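Local coordinates for peptidoglycan-N-acetylmuramic acid deacetylase PdaA (Bacillus subtilis, PDB 1NY1), which removes the acetyl group from N-acetylmuramic acid residues of peptidoglycan, a step toward the muramic delta-lactam of the spore cortex, and is required for germination, at residues D33-G38 with G158-F163; Y46-N51 with K224-L229; G56-V61 with L198-R203; I98-F103 with D121-E126; P106-K111 with R140-V145. All coordinates share one frame; numbering follows the deposited sequence.

Contact 1 (D33-G38 with G158-F163)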
# COMPACT_ATOMS: atom_id res chain seq x y z
N ASP A 33 -13.46 9.31 -3.50
CA ASP A 33 -12.42 9.64 -2.53
C ASP A 33 -11.15 8.79 -2.57
O ASP A 33 -10.32 8.89 -1.67
CB ASP A 33 -12.99 9.59 -1.10
CG ASP A 33 -14.09 10.60 -0.88
OD1 ASP A 33 -13.88 11.79 -1.22
OD2 ASP A 33 -15.15 10.21 -0.36
N ALA A 34 -11.00 7.96 -3.60
CA ALA A 34 -9.80 7.13 -3.70
C ALA A 34 -8.65 8.02 -4.16
O ALA A 34 -8.88 9.07 -4.77
CB ALA A 34 -10.03 6.01 -4.71
N PHE A 35 -7.42 7.63 -3.86
CA PHE A 35 -6.27 8.44 -4.27
C PHE A 35 -5.04 7.59 -4.53
O PHE A 35 -4.98 6.43 -4.15
CB PHE A 35 -5.96 9.50 -3.20
CG PHE A 35 -5.74 8.93 -1.83
CD1 PHE A 35 -4.50 8.41 -1.47
CD2 PHE A 35 -6.78 8.88 -0.92
CE1 PHE A 35 -4.30 7.84 -0.21
CE2 PHE A 35 -6.60 8.31 0.34
CZ PHE A 35 -5.36 7.79 0.70
N TYR A 36 -4.05 8.19 -5.20
CA TYR A 36 -2.81 7.48 -5.50
C TYR A 36 -1.61 8.36 -5.18
O TYR A 36 -0.46 7.93 -5.31
CB TYR A 36 -2.76 7.03 -6.96
CG TYR A 36 -2.90 8.13 -8.00
CD1 TYR A 36 -4.16 8.60 -8.37
CD2 TYR A 36 -1.79 8.62 -8.67
CE1 TYR A 36 -4.31 9.52 -9.40
CE2 TYR A 36 -1.92 9.54 -9.71
CZ TYR A 36 -3.18 9.99 -10.07
OH TYR A 36 -3.32 10.86 -11.12
N LEU A 37 -1.89 9.58 -4.76
CA LEU A 37 -0.85 10.54 -4.38
C LEU A 37 -1.25 11.26 -3.11
O LEU A 37 -2.44 11.38 -2.79
CB LEU A 37 -0.65 11.57 -5.49
CG LEU A 37 0.08 11.14 -6.77
CD1 LEU A 37 -0.17 12.16 -7.87
CD2 LEU A 37 1.57 10.99 -6.49
N GLY A 38 -0.25 11.76 -2.39
CA GLY A 38 -0.48 12.50 -1.17
C GLY A 38 -0.28 13.97 -1.51
O GLY A 38 -0.67 14.41 -2.59
N GLY A 158 -17.43 2.02 4.15
CA GLY A 158 -16.54 2.86 4.93
C GLY A 158 -15.07 2.74 4.58
O GLY A 158 -14.21 3.23 5.32
N TYR A 159 -14.77 2.10 3.46
CA TYR A 159 -13.38 1.92 3.05
C TYR A 159 -12.84 3.00 2.14
O TYR A 159 -13.51 3.49 1.24
CB TYR A 159 -13.20 0.56 2.37
CG TYR A 159 -13.08 -0.59 3.33
CD1 TYR A 159 -11.85 -0.90 3.92
CD2 TYR A 159 -14.20 -1.35 3.68
CE1 TYR A 159 -11.74 -1.94 4.84
CE2 TYR A 159 -14.09 -2.40 4.60
CZ TYR A 159 -12.87 -2.69 5.17
OH TYR A 159 -12.75 -3.72 6.08
N GLN A 160 -11.59 3.36 2.42
CA GLN A 160 -10.88 4.35 1.64
C GLN A 160 -9.97 3.51 0.75
O GLN A 160 -9.15 2.75 1.27
CB GLN A 160 -10.04 5.23 2.56
CG GLN A 160 -9.50 6.46 1.89
CD GLN A 160 -10.55 7.52 1.71
OE1 GLN A 160 -10.41 8.41 0.88
NE2 GLN A 160 -11.63 7.43 2.49
N THR A 161 -10.11 3.62 -0.56
CA THR A 161 -9.27 2.84 -1.46
C THR A 161 -7.97 3.58 -1.73
O THR A 161 -7.97 4.75 -2.13
CB THR A 161 -10.00 2.54 -2.78
OG1 THR A 161 -11.11 1.67 -2.51
CG2 THR A 161 -9.07 1.85 -3.78
N VAL A 162 -6.85 2.90 -1.50
CA VAL A 162 -5.53 3.48 -1.67
C VAL A 162 -4.75 2.82 -2.80
O VAL A 162 -4.46 1.62 -2.75
CB VAL A 162 -4.71 3.34 -0.36
CG1 VAL A 162 -3.37 4.03 -0.50
CG2 VAL A 162 -5.50 3.91 0.82
N PHE A 163 -4.43 3.60 -3.83
CA PHE A 163 -3.65 3.07 -4.95
C PHE A 163 -2.19 3.43 -4.72
O PHE A 163 -1.73 3.44 -3.58
CB PHE A 163 -4.18 3.64 -6.27
CG PHE A 163 -5.53 3.12 -6.64
CD1 PHE A 163 -5.69 1.77 -6.96
CD2 PHE A 163 -6.64 3.94 -6.63
CE1 PHE A 163 -6.96 1.26 -7.26
CE2 PHE A 163 -7.91 3.44 -6.92
CZ PHE A 163 -8.06 2.10 -7.24

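Contact 2 (Y46-N51 with K224-L229)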
# COMPACT_ATOMS: atom_id res chain seq x y z
N TYR A 46 5.04 8.48 1.13
CA TYR A 46 4.23 7.62 2.00
C TYR A 46 4.53 6.18 1.61
O TYR A 46 4.28 5.78 0.47
CB TYR A 46 2.73 7.90 1.77
CG TYR A 46 2.37 9.36 1.77
CD1 TYR A 46 1.99 10.01 2.94
CD2 TYR A 46 2.49 10.12 0.60
CE1 TYR A 46 1.73 11.38 2.95
CE2 TYR A 46 2.23 11.49 0.60
CZ TYR A 46 1.86 12.11 1.77
OH TYR A 46 1.64 13.47 1.77
N LEU A 47 5.08 5.41 2.53
CA LEU A 47 5.40 4.02 2.23
C LEU A 47 4.24 3.07 2.51
O LEU A 47 3.62 3.14 3.57
CB LEU A 47 6.62 3.57 3.05
CG LEU A 47 7.93 4.32 2.79
CD1 LEU A 47 9.03 3.75 3.68
CD2 LEU A 47 8.32 4.18 1.33
N THR A 48 3.93 2.21 1.54
CA THR A 48 2.88 1.21 1.72
C THR A 48 3.44 -0.11 1.21
O THR A 48 4.33 -0.14 0.34
CB THR A 48 1.57 1.53 0.94
OG1 THR A 48 1.73 1.24 -0.45
CG2 THR A 48 1.18 3.00 1.11
N PHE A 49 2.93 -1.20 1.76
CA PHE A 49 3.38 -2.54 1.40
C PHE A 49 2.18 -3.46 1.15
O PHE A 49 1.12 -3.26 1.73
CB PHE A 49 4.22 -3.15 2.53
CG PHE A 49 5.41 -2.32 2.94
CD1 PHE A 49 5.25 -1.19 3.74
CD2 PHE A 49 6.69 -2.68 2.54
CE1 PHE A 49 6.37 -0.43 4.14
CE2 PHE A 49 7.81 -1.94 2.92
CZ PHE A 49 7.64 -0.81 3.73
N ASP A 50 2.36 -4.44 0.27
CA ASP A 50 1.32 -5.43 -0.01
C ASP A 50 1.93 -6.72 0.54
O ASP A 50 3.05 -7.08 0.17
CB ASP A 50 1.06 -5.57 -1.52
CG ASP A 50 0.09 -4.53 -2.06
OD1 ASP A 50 -0.30 -3.61 -1.31
OD2 ASP A 50 -0.30 -4.64 -3.25
N ASN A 51 1.20 -7.41 1.41
CA ASN A 51 1.69 -8.64 2.02
C ASN A 51 0.71 -9.80 1.85
O ASN A 51 -0.29 -9.87 2.55
CB ASN A 51 1.94 -8.41 3.52
CG ASN A 51 3.02 -7.37 3.77
OD1 ASN A 51 4.21 -7.67 3.78
ND2 ASN A 51 2.59 -6.12 3.94
N LYS A 224 5.81 10.12 5.63
CA LYS A 224 4.61 10.20 6.45
C LYS A 224 3.74 8.97 6.19
O LYS A 224 3.96 8.24 5.23
CB LYS A 224 3.83 11.48 6.14
CG LYS A 224 4.58 12.76 6.51
CD LYS A 224 3.73 13.99 6.25
CE LYS A 224 4.46 15.27 6.65
NZ LYS A 224 3.66 16.49 6.33
N SER A 225 2.74 8.76 7.03
CA SER A 225 1.85 7.61 6.89
C SER A 225 0.58 7.95 6.15
O SER A 225 0.29 9.12 5.90
CB SER A 225 1.48 7.07 8.27
OG SER A 225 0.58 7.97 8.90
N ILE A 226 -0.19 6.92 5.80
CA ILE A 226 -1.45 7.13 5.10
C ILE A 226 -2.39 7.89 6.03
O ILE A 226 -3.16 8.75 5.58
CB ILE A 226 -2.08 5.78 4.69
CG1 ILE A 226 -1.15 5.04 3.71
CG2 ILE A 226 -3.47 6.01 4.09
CD1 ILE A 226 -0.85 5.80 2.42
N ASP A 227 -2.34 7.59 7.33
CA ASP A 227 -3.18 8.30 8.28
C ASP A 227 -2.80 9.78 8.28
O ASP A 227 -3.67 10.65 8.33
CB ASP A 227 -3.04 7.73 9.70
CG ASP A 227 -4.00 6.58 9.98
OD1 ASP A 227 -5.00 6.43 9.25
OD2 ASP A 227 -3.75 5.83 10.95
N ASP A 228 -1.50 10.08 8.23
CA ASP A 228 -1.06 11.47 8.20
C ASP A 228 -1.59 12.12 6.94
O ASP A 228 -2.06 13.26 6.95
CB ASP A 228 0.47 11.60 8.21
CG ASP A 228 1.12 10.98 9.44
OD1 ASP A 228 0.49 11.00 10.52
OD2 ASP A 228 2.26 10.51 9.33
N LEU A 229 -1.50 11.39 5.83
CA LEU A 229 -1.98 11.89 4.55
C LEU A 229 -3.45 12.28 4.67
O LEU A 229 -3.84 13.38 4.28
CB LEU A 229 -1.82 10.80 3.48
CG LEU A 229 -2.04 11.17 2.01
CD1 LEU A 229 -1.39 10.11 1.13
CD2 LEU A 229 -3.52 11.29 1.70
O HOH W 1 5.74 6.29 5.21

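Contact 3 (G56-V61 with L198-R203)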
# COMPACT_ATOMS: atom_id res chain seq x y z
N GLY A 56 10.48 -14.54 4.56
CA GLY A 56 11.59 -14.36 5.49
C GLY A 56 12.24 -13.00 5.68
O GLY A 56 13.21 -12.91 6.44
N TYR A 57 11.73 -11.95 5.05
CA TYR A 57 12.34 -10.64 5.17
C TYR A 57 11.52 -9.57 5.88
O TYR A 57 12.03 -8.48 6.16
CB TYR A 57 12.72 -10.12 3.78
CG TYR A 57 13.59 -11.07 2.98
CD1 TYR A 57 14.87 -11.39 3.40
CD2 TYR A 57 13.10 -11.67 1.81
CE1 TYR A 57 15.67 -12.29 2.68
CE2 TYR A 57 13.89 -12.57 1.08
CZ TYR A 57 15.17 -12.87 1.53
OH TYR A 57 15.95 -13.78 0.84
N THR A 58 10.25 -9.84 6.18
CA THR A 58 9.44 -8.81 6.82
C THR A 58 9.98 -8.34 8.18
O THR A 58 9.87 -7.17 8.52
CB THR A 58 7.97 -9.25 6.93
OG1 THR A 58 7.50 -9.56 5.61
CG2 THR A 58 7.11 -8.13 7.50
N PRO A 59 10.58 -9.26 8.96
CA PRO A 59 11.12 -8.83 10.26
C PRO A 59 12.19 -7.76 10.03
O PRO A 59 12.25 -6.77 10.77
CB PRO A 59 11.70 -10.12 10.83
CG PRO A 59 10.74 -11.14 10.33
CD PRO A 59 10.53 -10.73 8.88
N LYS A 60 13.04 -7.95 9.03
CA LYS A 60 14.08 -6.97 8.75
C LYS A 60 13.48 -5.65 8.26
O LYS A 60 13.96 -4.57 8.61
CB LYS A 60 15.09 -7.50 7.72
CG LYS A 60 16.08 -8.53 8.30
CD LYS A 60 17.25 -8.81 7.35
CE LYS A 60 16.79 -9.47 6.05
NZ LYS A 60 17.89 -9.62 5.05
N VAL A 61 12.42 -5.73 7.45
CA VAL A 61 11.76 -4.53 6.97
C VAL A 61 11.23 -3.72 8.15
O VAL A 61 11.35 -2.50 8.19
CB VAL A 61 10.59 -4.86 6.02
CG1 VAL A 61 9.72 -3.63 5.80
CG2 VAL A 61 11.14 -5.36 4.68
N LEU A 198 5.37 -1.32 -2.10
CA LEU A 198 6.50 -2.24 -2.00
C LEU A 198 6.05 -3.62 -1.53
O LEU A 198 4.97 -3.77 -0.96
CB LEU A 198 7.53 -1.71 -1.01
CG LEU A 198 8.12 -0.32 -1.26
CD1 LEU A 198 9.04 0.06 -0.11
CD2 LEU A 198 8.88 -0.33 -2.57
N HIS A 199 6.89 -4.61 -1.80
CA HIS A 199 6.65 -5.98 -1.36
C HIS A 199 7.83 -6.28 -0.45
O HIS A 199 8.82 -5.54 -0.47
CB HIS A 199 6.62 -6.94 -2.56
CG HIS A 199 5.49 -6.66 -3.50
ND1 HIS A 199 4.20 -7.06 -3.24
CD2 HIS A 199 5.43 -5.91 -4.62
CE1 HIS A 199 3.39 -6.56 -4.15
NE2 HIS A 199 4.11 -5.86 -5.01
N THR A 200 7.74 -7.32 0.36
CA THR A 200 8.82 -7.64 1.27
C THR A 200 9.32 -9.07 1.10
O THR A 200 9.94 -9.63 2.01
CB THR A 200 8.37 -7.46 2.74
OG1 THR A 200 7.39 -8.47 3.07
CG2 THR A 200 7.74 -6.08 2.94
N VAL A 201 9.09 -9.65 -0.07
CA VAL A 201 9.48 -11.03 -0.33
C VAL A 201 10.77 -11.24 -1.14
O VAL A 201 11.32 -12.34 -1.15
CB VAL A 201 8.35 -11.79 -1.07
CG1 VAL A 201 7.12 -11.87 -0.19
CG2 VAL A 201 8.01 -11.10 -2.39
N SER A 202 11.26 -10.19 -1.80
CA SER A 202 12.46 -10.35 -2.63
C SER A 202 13.78 -10.12 -1.91
O SER A 202 13.90 -9.24 -1.06
CB SER A 202 12.35 -9.43 -3.85
OG SER A 202 13.20 -9.87 -4.90
N ARG A 203 14.79 -10.91 -2.29
CA ARG A 203 16.11 -10.81 -1.68
C ARG A 203 16.62 -9.38 -1.56
O ARG A 203 16.58 -8.61 -2.52
CB ARG A 203 17.12 -11.65 -2.49
CG ARG A 203 18.52 -11.66 -1.88
CD ARG A 203 19.42 -12.63 -2.62
NE ARG A 203 19.53 -12.28 -4.04
CZ ARG A 203 20.29 -11.31 -4.51
NH1 ARG A 203 21.03 -10.58 -3.68
NH2 ARG A 203 20.31 -11.05 -5.81
O HOH W 2 9.08 -11.77 3.41

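Contact 4 (I98-F103 with D121-E126)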
# COMPACT_ATOMS: atom_id res chain seq x y z
N ILE A 98 -2.33 -1.25 9.50
CA ILE A 98 -2.65 -2.49 8.81
C ILE A 98 -3.84 -2.21 7.89
O ILE A 98 -4.94 -1.91 8.36
CB ILE A 98 -3.00 -3.60 9.83
CG1 ILE A 98 -1.77 -3.89 10.69
CG2 ILE A 98 -3.45 -4.87 9.10
CD1 ILE A 98 -2.01 -4.88 11.81
N GLY A 99 -3.59 -2.28 6.59
CA GLY A 99 -4.63 -2.03 5.60
C GLY A 99 -5.24 -3.36 5.17
O GLY A 99 -4.70 -4.41 5.47
N ASN A 100 -6.34 -3.30 4.44
CA ASN A 100 -7.04 -4.50 4.00
C ASN A 100 -6.76 -4.87 2.55
O ASN A 100 -6.98 -4.07 1.64
CB ASN A 100 -8.54 -4.30 4.20
CG ASN A 100 -9.29 -5.61 4.33
OD1 ASN A 100 -9.07 -6.55 3.57
ND2 ASN A 100 -10.18 -5.68 5.31
N HIS A 101 -6.27 -6.09 2.32
CA HIS A 101 -5.99 -6.55 0.97
C HIS A 101 -6.93 -7.71 0.62
O HIS A 101 -6.66 -8.50 -0.29
CB HIS A 101 -4.53 -7.01 0.84
CG HIS A 101 -3.97 -6.85 -0.54
ND1 HIS A 101 -2.77 -7.39 -0.93
CD2 HIS A 101 -4.46 -6.20 -1.63
CE1 HIS A 101 -2.53 -7.08 -2.19
NE2 HIS A 101 -3.54 -6.36 -2.64
N SER A 102 -8.04 -7.78 1.35
CA SER A 102 -9.08 -8.80 1.20
C SER A 102 -8.60 -10.14 1.72
O SER A 102 -7.40 -10.43 1.71
CB SER A 102 -9.52 -8.95 -0.26
OG SER A 102 -8.77 -9.94 -0.93
N PHE A 103 -9.53 -10.97 2.16
CA PHE A 103 -9.18 -12.26 2.71
C PHE A 103 -8.59 -13.25 1.72
O PHE A 103 -7.51 -13.79 1.96
CB PHE A 103 -10.39 -12.89 3.41
CG PHE A 103 -10.01 -13.92 4.42
CD1 PHE A 103 -9.72 -15.22 4.04
CD2 PHE A 103 -9.87 -13.57 5.76
CE1 PHE A 103 -9.30 -16.16 4.97
CE2 PHE A 103 -9.45 -14.49 6.70
CZ PHE A 103 -9.16 -15.79 6.31
N ASP A 121 -14.39 -7.73 5.91
CA ASP A 121 -14.57 -7.84 7.35
C ASP A 121 -13.76 -8.98 7.94
O ASP A 121 -13.22 -8.85 9.04
CB ASP A 121 -16.03 -8.04 7.72
CG ASP A 121 -16.22 -8.22 9.22
OD1 ASP A 121 -15.93 -7.27 9.97
OD2 ASP A 121 -16.64 -9.31 9.64
N SER A 122 -13.68 -10.10 7.22
CA SER A 122 -12.94 -11.25 7.71
C SER A 122 -11.49 -10.92 8.04
O SER A 122 -10.93 -11.45 9.00
CB SER A 122 -13.02 -12.40 6.70
OG SER A 122 -12.54 -12.02 5.42
N VAL A 123 -10.87 -10.04 7.26
CA VAL A 123 -9.48 -9.66 7.52
C VAL A 123 -9.40 -8.88 8.83
O VAL A 123 -8.58 -9.20 9.70
CB VAL A 123 -8.90 -8.79 6.37
CG1 VAL A 123 -7.48 -8.33 6.73
CG2 VAL A 123 -8.87 -9.60 5.08
N ASN A 124 -10.27 -7.88 8.99
CA ASN A 124 -10.29 -7.07 10.21
C ASN A 124 -10.59 -7.95 11.42
O ASN A 124 -9.99 -7.78 12.49
CB ASN A 124 -11.35 -5.98 10.10
CG ASN A 124 -11.00 -4.94 9.04
OD1 ASN A 124 -11.87 -4.23 8.55
ND2 ASN A 124 -9.72 -4.86 8.70
N GLU A 125 -11.51 -8.89 11.25
CA GLU A 125 -11.90 -9.82 12.31
C GLU A 125 -10.67 -10.55 12.84
O GLU A 125 -10.42 -10.57 14.05
CB GLU A 125 -12.93 -10.83 11.77
CG GLU A 125 -13.26 -12.00 12.70
CD GLU A 125 -14.40 -11.72 13.67
OE1 GLU A 125 -14.94 -10.59 13.67
OE2 GLU A 125 -14.77 -12.64 14.43
N GLU A 126 -9.89 -11.14 11.93
CA GLU A 126 -8.69 -11.88 12.31
C GLU A 126 -7.61 -10.97 12.89
O GLU A 126 -6.92 -11.33 13.85
CB GLU A 126 -8.15 -12.65 11.10
CG GLU A 126 -7.04 -13.63 11.45
CD GLU A 126 -7.49 -14.71 12.42
OE1 GLU A 126 -6.64 -15.23 13.17
OE2 GLU A 126 -8.70 -15.04 12.41

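Contact 5 (P106-K111 with R140-V145)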
# COMPACT_ATOMS: atom_id res chain seq x y z
N PRO A 106 -9.32 -12.02 -4.03
CA PRO A 106 -9.99 -12.30 -5.30
C PRO A 106 -10.20 -11.05 -6.13
O PRO A 106 -9.85 -9.94 -5.71
CB PRO A 106 -11.31 -12.89 -4.83
CG PRO A 106 -11.64 -11.98 -3.68
CD PRO A 106 -10.30 -11.83 -2.95
N ASP A 107 -10.77 -11.23 -7.32
CA ASP A 107 -11.08 -10.12 -8.21
C ASP A 107 -12.41 -9.61 -7.68
O ASP A 107 -13.45 -10.25 -7.88
CB ASP A 107 -11.26 -10.64 -9.65
CG ASP A 107 -11.52 -9.52 -10.64
OD1 ASP A 107 -12.32 -8.61 -10.34
OD2 ASP A 107 -10.93 -9.57 -11.75
N LEU A 108 -12.39 -8.47 -6.99
CA LEU A 108 -13.61 -7.92 -6.42
C LEU A 108 -14.73 -7.64 -7.41
O LEU A 108 -15.90 -7.65 -7.03
CB LEU A 108 -13.30 -6.64 -5.65
CG LEU A 108 -12.36 -6.81 -4.46
CD1 LEU A 108 -12.08 -5.46 -3.82
CD2 LEU A 108 -12.98 -7.77 -3.45
N THR A 109 -14.39 -7.39 -8.67
CA THR A 109 -15.42 -7.08 -9.65
C THR A 109 -16.30 -8.29 -9.95
O THR A 109 -17.32 -8.17 -10.62
CB THR A 109 -14.83 -6.57 -10.99
OG1 THR A 109 -14.27 -7.66 -11.72
CG2 THR A 109 -13.76 -5.52 -10.74
N THR A 110 -15.90 -9.45 -9.44
CA THR A 110 -16.66 -10.68 -9.66
C THR A 110 -17.44 -11.11 -8.42
O THR A 110 -18.09 -12.15 -8.42
CB THR A 110 -15.72 -11.84 -10.06
OG1 THR A 110 -14.88 -12.18 -8.95
CG2 THR A 110 -14.84 -11.42 -11.24
N LYS A 111 -17.36 -10.30 -7.36
CA LYS A 111 -18.05 -10.59 -6.11
C LYS A 111 -19.26 -9.69 -5.87
O LYS A 111 -19.26 -8.51 -6.24
CB LYS A 111 -17.09 -10.44 -4.92
CG LYS A 111 -15.87 -11.34 -4.96
CD LYS A 111 -16.24 -12.81 -4.92
CE LYS A 111 -14.99 -13.68 -5.02
NZ LYS A 111 -15.29 -15.15 -5.10
N ARG A 140 -6.88 -1.89 -0.65
CA ARG A 140 -6.11 -1.91 -1.88
C ARG A 140 -6.69 -3.09 -2.64
O ARG A 140 -6.57 -4.24 -2.20
CB ARG A 140 -4.63 -2.10 -1.62
CG ARG A 140 -3.84 -2.09 -2.91
CD ARG A 140 -2.39 -1.77 -2.68
NE ARG A 140 -2.16 -0.35 -2.45
CZ ARG A 140 -1.06 0.13 -1.88
NH1 ARG A 140 -0.11 -0.71 -1.49
NH2 ARG A 140 -0.89 1.44 -1.73
N PRO A 141 -7.36 -2.83 -3.76
CA PRO A 141 -7.95 -3.91 -4.56
C PRO A 141 -6.95 -4.99 -4.97
O PRO A 141 -5.85 -4.69 -5.43
CB PRO A 141 -8.52 -3.17 -5.76
CG PRO A 141 -8.94 -1.87 -5.16
CD PRO A 141 -7.75 -1.51 -4.29
N PRO A 142 -7.33 -6.26 -4.79
CA PRO A 142 -6.42 -7.35 -5.18
C PRO A 142 -5.97 -7.19 -6.63
O PRO A 142 -6.78 -6.98 -7.53
CB PRO A 142 -7.28 -8.59 -4.97
CG PRO A 142 -8.16 -8.21 -3.82
CD PRO A 142 -8.55 -6.79 -4.16
N ARG A 143 -4.65 -7.26 -6.84
CA ARG A 143 -4.06 -7.14 -8.17
C ARG A 143 -4.36 -5.80 -8.85
O ARG A 143 -4.22 -5.66 -10.07
CB ARG A 143 -4.54 -8.30 -9.06
CG ARG A 143 -3.56 -8.72 -10.14
CD ARG A 143 -3.98 -10.03 -10.79
NE ARG A 143 -3.06 -10.47 -11.85
CZ ARG A 143 -1.80 -10.84 -11.64
NH1 ARG A 143 -1.29 -10.82 -10.42
NH2 ARG A 143 -1.05 -11.24 -12.66
N GLY A 144 -4.76 -4.82 -8.04
CA GLY A 144 -5.06 -3.50 -8.57
C GLY A 144 -6.27 -3.48 -9.48
O GLY A 144 -6.47 -2.52 -10.23
N VAL A 145 -7.09 -4.52 -9.42
CA VAL A 145 -8.28 -4.57 -10.26
C VAL A 145 -9.51 -4.04 -9.53
O VAL A 145 -9.82 -4.48 -8.43
CB VAL A 145 -8.57 -6.01 -10.74
CG1 VAL A 145 -9.86 -6.04 -11.55
CG2 VAL A 145 -7.41 -6.52 -11.57
O HOH W 3 -10.05 -6.73 -7.04

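Contact 1 (D33-G38 with G158-F163)
Phe-35 and Val-162 form a single beta bridge joining the loop after helix 23-31 to the end of the short strand 160-161, the touching parts running 25° apart. The firm backbone bond is Phe-163 N to Phe-35 O, 2.9 Å and close to straight at 167°. Phe-35 N to Thr-161 O is weak at 3.4 Å, and Ala-34 CA adds a C-H...O contact to the same oxygen. The apolar contacts flank this bridge. Phe-35 CG sits between its backbone N and carbonyl carbon (chi1 55°), which brings the ring back toward Gln-160 and Val-162: Thr-161 O lies over one face, CZ is 3.9 Å from Val-162 CG2 and CE2 meets Gln-160 CG. Tyr-36 CB packs on Phe-163 CB at 3.7 Å, and Ala-34 CB touches Phe-163 CE2. The Phe-163 ring stacks on Trp-8, and Phe-35 reaches Leu-229 and Met-230 of helix 226-234. With one strong bond amid buried aromatic carbon, the join probably draws most of its stability from hydrophobic burial.

Contact 2 (Y46-N51 with K224-L229)
Leu-229 sets CD1 over the centre of the Tyr-46 ring, 3.6 Å from its centroid in a CH-pi contact, where strand 44-51 of the central parallel sheet meets the capped start of helix 226-234. With Leu-229 CG anti to the backbone N (chi1 -170°), the branch crosses the tyrosine at about a right angle, and CB also touches CE1. Lys-224 CB lies beside CE1, while Ser-225 O comes to the ring edge, 3.5 Å from CD1. Deeper along the strand, Thr-48 CG2 packs on Ile-226 CD1 at 3.7 Å. The phenol OH is bound by Asn-39 N. Putting an alanine at Tyr-46 would probably leave Leu-229 CD1 without its aromatic face and Asn-39 N without its partner. Polar bonds fix the helix start: Ser-225 and Asp-228 form a capping box, Asp-228 N to Ser-225 OG being 3.0 Å and Ser-225 N to Asp-228 OD2 2.9 Å. Between the backbones, a water accepts from Leu-47 N at 2.9 Å and donates to Lys-224 O at 2.6 Å.

Contact 3 (G56-V61 with L198-R203)
Thr-58 and Thr-200 bring their hydroxyls together, OG1 to OG1 2.8 Å, where the first turn of helix 58-67 meets the loop after strand 194-198. This loop carries His-199, the probable proton donor by similarity. Thr-200 OG1 stands between its backbone N and carbonyl carbon (chi1 68°), facing Thr-58, and Asn-51 OD1 is a second, weaker partner of Thr-200 OG1. Thr-58 OG1 is held more firmly by Glu-54 OE1. The same turn of Thr-200 places CG2 anti to its carbonyl carbon, against Val-61 CG2 at 3.9 Å; from the strand, Phe-49 packs on both residues. Tyr-57, its CG anti to the carbonyl carbon (chi1 -53°), presents an edge to the loop. Two carbonyl oxygens lie near the ring plane: Thr-200 O, 3.3 Å from Tyr-57 CB, and Val-201 O, 3.4 Å from CE2. Farther out the tyrosine runs beside Arg-203, OH 4.1 Å from CB. A water accepts from Tyr-57 N and donates to Thr-200 O at 2.7 Å. The contact is thus mostly polar, made of hydroxyls, a water and weakly polar C-H edges facing carbonyl oxygens, with little aliphatic contact; this probably helps to place the loop that carries His-199.

Contact 4 (I98-F103 with D121-E126)
Asn-100 OD1, resting against Val-123 CG2, takes the N-H of Ser-102 at 2.7 Å, an Asx turn in which the donor lies in the carbonyl plane with an N-H...O angle of 148°. Asn-100 CG is anti to its backbone N (chi1 -156°), and Val-123 sits obliquely over the amide: OD1 is 3.4 Å from CG2 and ND2 3.5 Å from CB. ND2 donates to Leu-120 O of helix 113-131, while Asn-124 OD1 is hydrogen-bonded to Tyr-159 OH. The turn ends strand 97-100 of the parallel sheet, and the helix covers it; the chain between them in sequence carries the His-x-x-x-His motif of this deacetylase family, with His-101 and His-105 assigned to bind the divalent metal. With an alanine in place of Asn-100, Ser-102 N would probably lose its acceptor and Leu-120 O its donor, leaving the turn before the second histidine less firmly set. Val-123 CG2 wedges into the bend, 3.3 Å from Phe-103 N. Phe-103 lies alongside the helix at Ser-122, whose OG lies 3.1 Å from CD2 and is itself held by Asp-118 O. Val-123 N sits at the phenylalanine ring edge, in its plane.

Contact 5 (P106-K111 with R140-V145)
The loop Arg-140 to Gly-144 (Arg-Pro-Pro-Arg-Gly), after strand 138-139, packs Pro-142 against Pro-106 and the 3-10 turn 108-110, which follows the metal-binding histidines of the deacetylase site. Pro-142 and Val-145 carry the contact from their side: Pro-142 CB lies only 3.0 Å from Pro-106 O, a tight fit, and CD meets Leu-108 CD1 at 3.8 Å, the two side chains crossing at about a right angle. Beyond its contact with this turn, Pro-142 touches His-105 and Ser-102, and Arg-140 forms a salt bridge to Asp-50. At the other end, Val-145 CG1 packs against the carboxylate of Asp-107, 3.7 Å from OD2, and against Thr-109 CG2. Asp-107 CG lies anti to the backbone N (chi1 -177°), and OD1 closes an Asx turn with Thr-109 N at 2.9 Å. Thr-109 OG1 grips the same oxygen from above the carboxylate plane, 2.6 Å away. The main chains are bridged by a water that accepts from Leu-108 N at 2.9 Å and lies 2.7 Å from Val-145 O.

Overall arrangement
Contacts 1, 2 and 3 are buried; contacts 1 and 2 share a hydrophobic seam: Leu-229 CD1 touches Phe-35 and Gly-38, and Val-162 meets Ile-226. Both are rich in apolar side chains. Contact 3, farther from the centre, relies on hydroxyls, a water and carbonyl oxygens at a tyrosine ring edge. It adjoins contact 2 through strand pairing of Thr-48 and Asp-50 with Leu-198. Contacts 4 and 5, partly buried, adjoin at the metal-binding histidines and combine Asx turns with valine, leucine or proline packing. Arg-140 links contact 5 to contacts 1, 2 and 4: its side chain binds Val-162 O, Phe-163 O, Thr-48 and Asp-50, and its backbone N pairs with Asn-100 O.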